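Local coordinates for arginine decarboxylase, A207R protein (Paramecium bursaria Chlorella virus 1, PDB 2NVA), which catalyses the pyridoxal 5'-phosphate-dependent decarboxylation of arginine to agmatine, at residues W34-Y45 and V247-A258. Residues are numbered along the deposited sequence; the frame is centred on the assembly and turned at random.
With PL2 ((4-{[(4-{[amino(imino)methyl]amino}butyl)amino]methyl}-5-hydroxy-6-methylpyridin-3-yl)methyl dihydrogen phosphate), chain I.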
# COMPACT_ATOMS: atom_id res chain seq x y z
N TRP A 34 -29.39 -0.05 -10.40
CA TRP A 34 -29.30 1.24 -9.74
C TRP A 34 -30.48 2.13 -10.16
O TRP A 34 -31.11 2.75 -9.32
CB TRP A 34 -27.98 1.95 -10.05
CG TRP A 34 -27.89 3.30 -9.39
CD1 TRP A 34 -28.44 4.49 -9.84
CD2 TRP A 34 -27.24 3.61 -8.15
NE1 TRP A 34 -28.15 5.50 -8.95
CE2 TRP A 34 -27.41 4.99 -7.91
CE3 TRP A 34 -26.50 2.85 -7.22
CZ2 TRP A 34 -26.88 5.63 -6.78
CZ3 TRP A 34 -25.98 3.48 -6.10
CH2 TRP A 34 -26.18 4.85 -5.88
N THR A 35 -30.75 2.17 -11.46
CA THR A 35 -31.84 2.96 -12.04
C THR A 35 -33.19 2.61 -11.42
O THR A 35 -34.01 3.49 -11.16
CB THR A 35 -31.85 2.80 -13.59
OG1 THR A 35 -30.57 3.21 -14.10
CG2 THR A 35 -32.94 3.66 -14.23
N ILE A 36 -33.39 1.32 -11.15
CA ILE A 36 -34.61 0.86 -10.50
C ILE A 36 -34.62 1.12 -8.98
O ILE A 36 -35.65 1.56 -8.45
CB ILE A 36 -34.98 -0.64 -10.89
CG1 ILE A 36 -36.04 -1.21 -9.94
CG2 ILE A 36 -33.81 -1.56 -10.81
CD1 ILE A 36 -37.46 -0.82 -10.29
N LEU A 37 -33.51 0.87 -8.31
CA LEU A 37 -33.44 1.06 -6.86
C LEU A 37 -33.53 2.54 -6.47
O LEU A 37 -34.15 2.89 -5.47
CB LEU A 37 -32.15 0.45 -6.30
CG LEU A 37 -31.98 -1.06 -6.49
CD1 LEU A 37 -30.64 -1.52 -5.96
CD2 LEU A 37 -33.12 -1.82 -5.83
N PHE A 38 -32.90 3.39 -7.27
CA PHE A 38 -32.75 4.81 -6.97
C PHE A 38 -33.23 5.63 -8.16
O PHE A 38 -32.44 6.26 -8.86
CB PHE A 38 -31.27 5.14 -6.72
CG PHE A 38 -30.71 4.55 -5.47
CD1 PHE A 38 -29.77 3.53 -5.54
CD2 PHE A 38 -31.09 5.03 -4.22
CE1 PHE A 38 -29.23 2.97 -4.38
CE2 PHE A 38 -30.54 4.49 -3.05
CZ PHE A 38 -29.62 3.45 -3.14
N PRO A 39 -34.56 5.64 -8.40
CA PRO A 39 -34.98 6.27 -9.64
C PRO A 39 -34.73 7.79 -9.73
O PRO A 39 -34.80 8.34 -10.82
CB PRO A 39 -36.48 5.99 -9.70
CG PRO A 39 -36.87 5.76 -8.28
CD PRO A 39 -35.69 5.12 -7.61
N ARG A 40 -34.44 8.44 -8.61
CA ARG A 40 -34.19 9.88 -8.60
C ARG A 40 -32.71 10.25 -8.53
O ARG A 40 -32.36 11.43 -8.61
CB ARG A 40 -34.92 10.56 -7.43
CG ARG A 40 -36.45 10.66 -7.60
CD ARG A 40 -37.03 11.68 -6.61
NE ARG A 40 -36.52 13.05 -6.77
CZ ARG A 40 -36.73 14.04 -5.90
NH1 ARG A 40 -37.44 13.84 -4.79
NH2 ARG A 40 -36.23 15.25 -6.13
N VAL A 41 -31.84 9.25 -8.39
CA VAL A 41 -30.44 9.52 -8.05
C VAL A 41 -29.48 9.22 -9.21
O VAL A 41 -29.37 8.07 -9.67
CB VAL A 41 -29.99 8.72 -6.80
CG1 VAL A 41 -28.58 9.13 -6.37
CG2 VAL A 41 -30.97 8.92 -5.65
N THR A 42 -28.81 10.26 -9.69
CA THR A 42 -27.81 10.11 -10.75
C THR A 42 -26.48 9.69 -10.12
O THR A 42 -25.93 10.42 -9.29
CB THR A 42 -27.62 11.43 -11.54
OG1 THR A 42 -28.85 11.75 -12.19
CG2 THR A 42 -26.52 11.29 -12.58
N PRO A 43 -25.97 8.51 -10.52
CA PRO A 43 -24.71 8.05 -9.95
C PRO A 43 -23.51 8.74 -10.60
O PRO A 43 -23.43 8.82 -11.83
CB PRO A 43 -24.70 6.54 -10.26
CG PRO A 43 -25.54 6.41 -11.50
CD PRO A 43 -26.53 7.56 -11.51
N HIS A 44 -22.61 9.24 -9.76
CA HIS A 44 -21.31 9.70 -10.21
C HIS A 44 -20.29 8.70 -9.70
O HIS A 44 -19.88 8.77 -8.55
CB HIS A 44 -21.02 11.11 -9.67
CG HIS A 44 -21.73 12.19 -10.44
ND1 HIS A 44 -21.07 13.12 -11.21
CD2 HIS A 44 -23.05 12.47 -10.57
CE1 HIS A 44 -21.95 13.92 -11.79
NE2 HIS A 44 -23.16 13.56 -11.41
N TYR A 45 -19.90 7.76 -10.57
CA TYR A 45 -19.03 6.66 -10.16
C TYR A 45 -17.69 7.18 -9.61
O TYR A 45 -17.02 7.99 -10.25
CB TYR A 45 -18.79 5.68 -11.32
CG TYR A 45 -17.74 4.64 -11.00
CD1 TYR A 45 -16.50 4.62 -11.68
CD2 TYR A 45 -17.94 3.71 -9.98
CE1 TYR A 45 -15.51 3.68 -11.37
CE2 TYR A 45 -16.96 2.76 -9.66
CZ TYR A 45 -15.76 2.74 -10.36
OH TYR A 45 -14.78 1.82 -10.03
N VAL A 247 -35.11 19.75 -7.04
CA VAL A 247 -33.84 19.29 -6.47
C VAL A 247 -33.28 18.14 -7.30
O VAL A 247 -34.02 17.22 -7.64
CB VAL A 247 -34.00 18.83 -5.01
CG1 VAL A 247 -32.66 18.27 -4.45
CG2 VAL A 247 -34.49 19.98 -4.14
N THR A 248 -32.00 18.22 -7.67
CA THR A 248 -31.33 17.11 -8.35
C THR A 248 -30.61 16.29 -7.28
O THR A 248 -29.95 16.86 -6.42
CB THR A 248 -30.29 17.63 -9.36
OG1 THR A 248 -30.97 18.25 -10.45
CG2 THR A 248 -29.41 16.50 -9.91
N ILE A 249 -30.73 14.97 -7.33
CA ILE A 249 -30.05 14.13 -6.35
C ILE A 249 -28.98 13.35 -7.07
O ILE A 249 -29.23 12.76 -8.12
CB ILE A 249 -31.01 13.15 -5.62
CG1 ILE A 249 -32.38 13.80 -5.32
CG2 ILE A 249 -30.30 12.48 -4.39
CD1 ILE A 249 -32.43 14.62 -4.02
N VAL A 250 -27.77 13.35 -6.52
CA VAL A 250 -26.68 12.56 -7.08
C VAL A 250 -26.06 11.72 -5.97
O VAL A 250 -26.33 11.95 -4.79
CB VAL A 250 -25.58 13.44 -7.75
CG1 VAL A 250 -26.15 14.25 -8.92
CG2 VAL A 250 -24.91 14.35 -6.74
N ALA A 251 -25.24 10.74 -6.35
CA ALA A 251 -24.50 9.92 -5.41
C ALA A 251 -23.09 9.69 -5.94
O ALA A 251 -22.83 9.95 -7.12
CB ALA A 251 -25.20 8.59 -5.20
N GLU A 252 -22.20 9.20 -5.07
CA GLU A 252 -20.82 8.95 -5.46
C GLU A 252 -20.46 7.49 -5.17
O GLU A 252 -19.51 7.23 -4.42
CB GLU A 252 -19.89 9.90 -4.71
CG GLU A 252 -20.20 11.39 -4.88
CD GLU A 252 -19.52 12.28 -3.84
OE1 GLU A 252 -18.93 11.74 -2.86
OE2 GLU A 252 -19.58 13.52 -3.98
N PRO A 253 -21.20 6.54 -5.76
CA PRO A 253 -20.90 5.15 -5.41
C PRO A 253 -19.60 4.68 -6.06
O PRO A 253 -19.34 4.98 -7.22
CB PRO A 253 -22.09 4.37 -6.01
CG PRO A 253 -22.54 5.21 -7.16
CD PRO A 253 -22.31 6.65 -6.73
N GLY A 254 -18.80 3.93 -5.30
CA GLY A 254 -17.63 3.26 -5.86
C GLY A 254 -17.86 1.77 -5.83
O GLY A 254 -18.10 1.14 -6.87
N ARG A 255 -17.85 1.21 -4.62
CA ARG A 255 -17.92 -0.25 -4.45
C ARG A 255 -19.23 -0.89 -4.94
O ARG A 255 -19.24 -2.07 -5.26
CB ARG A 255 -17.65 -0.66 -2.99
CG ARG A 255 -18.76 -0.27 -2.01
CD ARG A 255 -18.47 -0.70 -0.59
NE ARG A 255 -17.34 0.05 -0.00
CZ ARG A 255 -16.17 -0.50 0.33
NH1 ARG A 255 -15.93 -1.80 0.11
NH2 ARG A 255 -15.20 0.26 0.85
N PHE A 256 -20.32 -0.12 -4.99
CA PHE A 256 -21.59 -0.67 -5.48
C PHE A 256 -21.42 -1.29 -6.86
O PHE A 256 -21.92 -2.39 -7.12
CB PHE A 256 -22.71 0.38 -5.49
CG PHE A 256 -24.07 -0.17 -5.88
CD1 PHE A 256 -24.97 -0.60 -4.90
CD2 PHE A 256 -24.44 -0.28 -7.22
CE1 PHE A 256 -26.22 -1.13 -5.26
CE2 PHE A 256 -25.69 -0.81 -7.59
CZ PHE A 256 -26.58 -1.23 -6.61
N PHE A 257 -20.72 -0.59 -7.75
CA PHE A 257 -20.49 -1.08 -9.11
C PHE A 257 -19.22 -1.90 -9.26
O PHE A 257 -19.19 -2.85 -10.04
CB PHE A 257 -20.48 0.08 -10.11
CG PHE A 257 -21.77 0.83 -10.16
CD1 PHE A 257 -22.92 0.21 -10.65
CD2 PHE A 257 -21.86 2.14 -9.73
CE1 PHE A 257 -24.14 0.89 -10.70
CE2 PHE A 257 -23.08 2.83 -9.77
CZ PHE A 257 -24.22 2.20 -10.26
N ALA A 258 -18.18 -1.53 -8.53
CA ALA A 258 -16.85 -2.13 -8.74
C ALA A 258 -16.68 -3.49 -8.07
O ALA A 258 -15.94 -4.33 -8.57
CB ALA A 258 -15.75 -1.16 -8.30
N1 PL2 I . -17.08 9.64 -2.80
C2 PL2 I . -16.07 10.10 -2.04
C2A PL2 I . -15.82 11.62 -1.93
C3 PL2 I . -15.26 9.17 -1.37
O3 PL2 I . -14.26 9.67 -0.60
C4 PL2 I . -15.48 7.79 -1.47
C4A PL2 I . -14.60 6.73 -0.75
C5 PL2 I . -16.56 7.38 -2.28
C6 PL2 I . -17.33 8.33 -2.93
P PL2 I . -17.71 3.68 -1.73
N PL2 I . -13.97 7.25 0.49
CA PL2 I . -12.62 6.70 0.69
CG PL2 I . -11.26 4.59 1.04
OP2 PL2 I . -17.78 2.89 -0.34
OP3 PL2 I . -16.66 2.86 -2.67
OP1 PL2 I . -19.06 3.82 -2.36
OP4 PL2 I . -17.03 5.09 -1.33
C5M PL2 I . -16.90 5.89 -2.45
CB PL2 I . -12.65 5.15 0.73
CD PL2 I . -11.30 3.05 1.12
NE PL2 I . -9.89 2.61 1.32
CZ PL2 I . -9.42 1.37 1.17
NH2 PL2 I . -8.10 1.13 1.38
NH1 PL2 I . -10.24 0.37 0.82
O HOH W 1 -32.71 14.03 -9.30
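The amide N of His-44 donates to Ala-251 O at 2.7 Å, the shortest polar bond between these two segments, with an N-H...O angle of 158°. Thr-42 continues the parallel ladder: its N donates to Ile-249 O, and its O receives Ala-251 N at 3.0 Å. In the strand order of the eight-stranded parallel sheet, this pairing joins first strand to last, the seam that closes the TIM barrel.

Trp-34, in the last turn of helix 24-37, packs on the outer face of that seam. With chi1 at 179°, CG stands anti to the backbone N and the indole reaches the strands: its CZ2 meets Ala-251 CB at 3.8 Å, while Pro-253 CG makes an off-centre CH-pi contact with the six-membered ring. NE1 donates to Val-41 O at 2.9 Å; the oxygen lies in the indole plane, although NE1 stands above the carbonyl plane. This bond, with Pro-43 CB over one face and Phe-38 CD1 over the other, probably holds the ring's rotation, and the CE3 edge points at the face of Phe-256. Centroids 5.2 Å apart and planes at 80° define a T-shaped pair. Phe-257 completes the aromatic cluster, its ring rim against Trp-34 CB and Pro-43 CB.

Beyond the strand, the chain turns into the cofactor site, where Glu-252 OE1 lies 2.8 Å from the pyridine N1 of PL2. The start of helix 255-258 takes the phosphate: Gly-254 N donates to OP1, Arg-255 N donates to OP3 at 2.8 Å, and the edge of the Arg-255 guanidinium presents NE to PL2 OP2 at 2.9 Å.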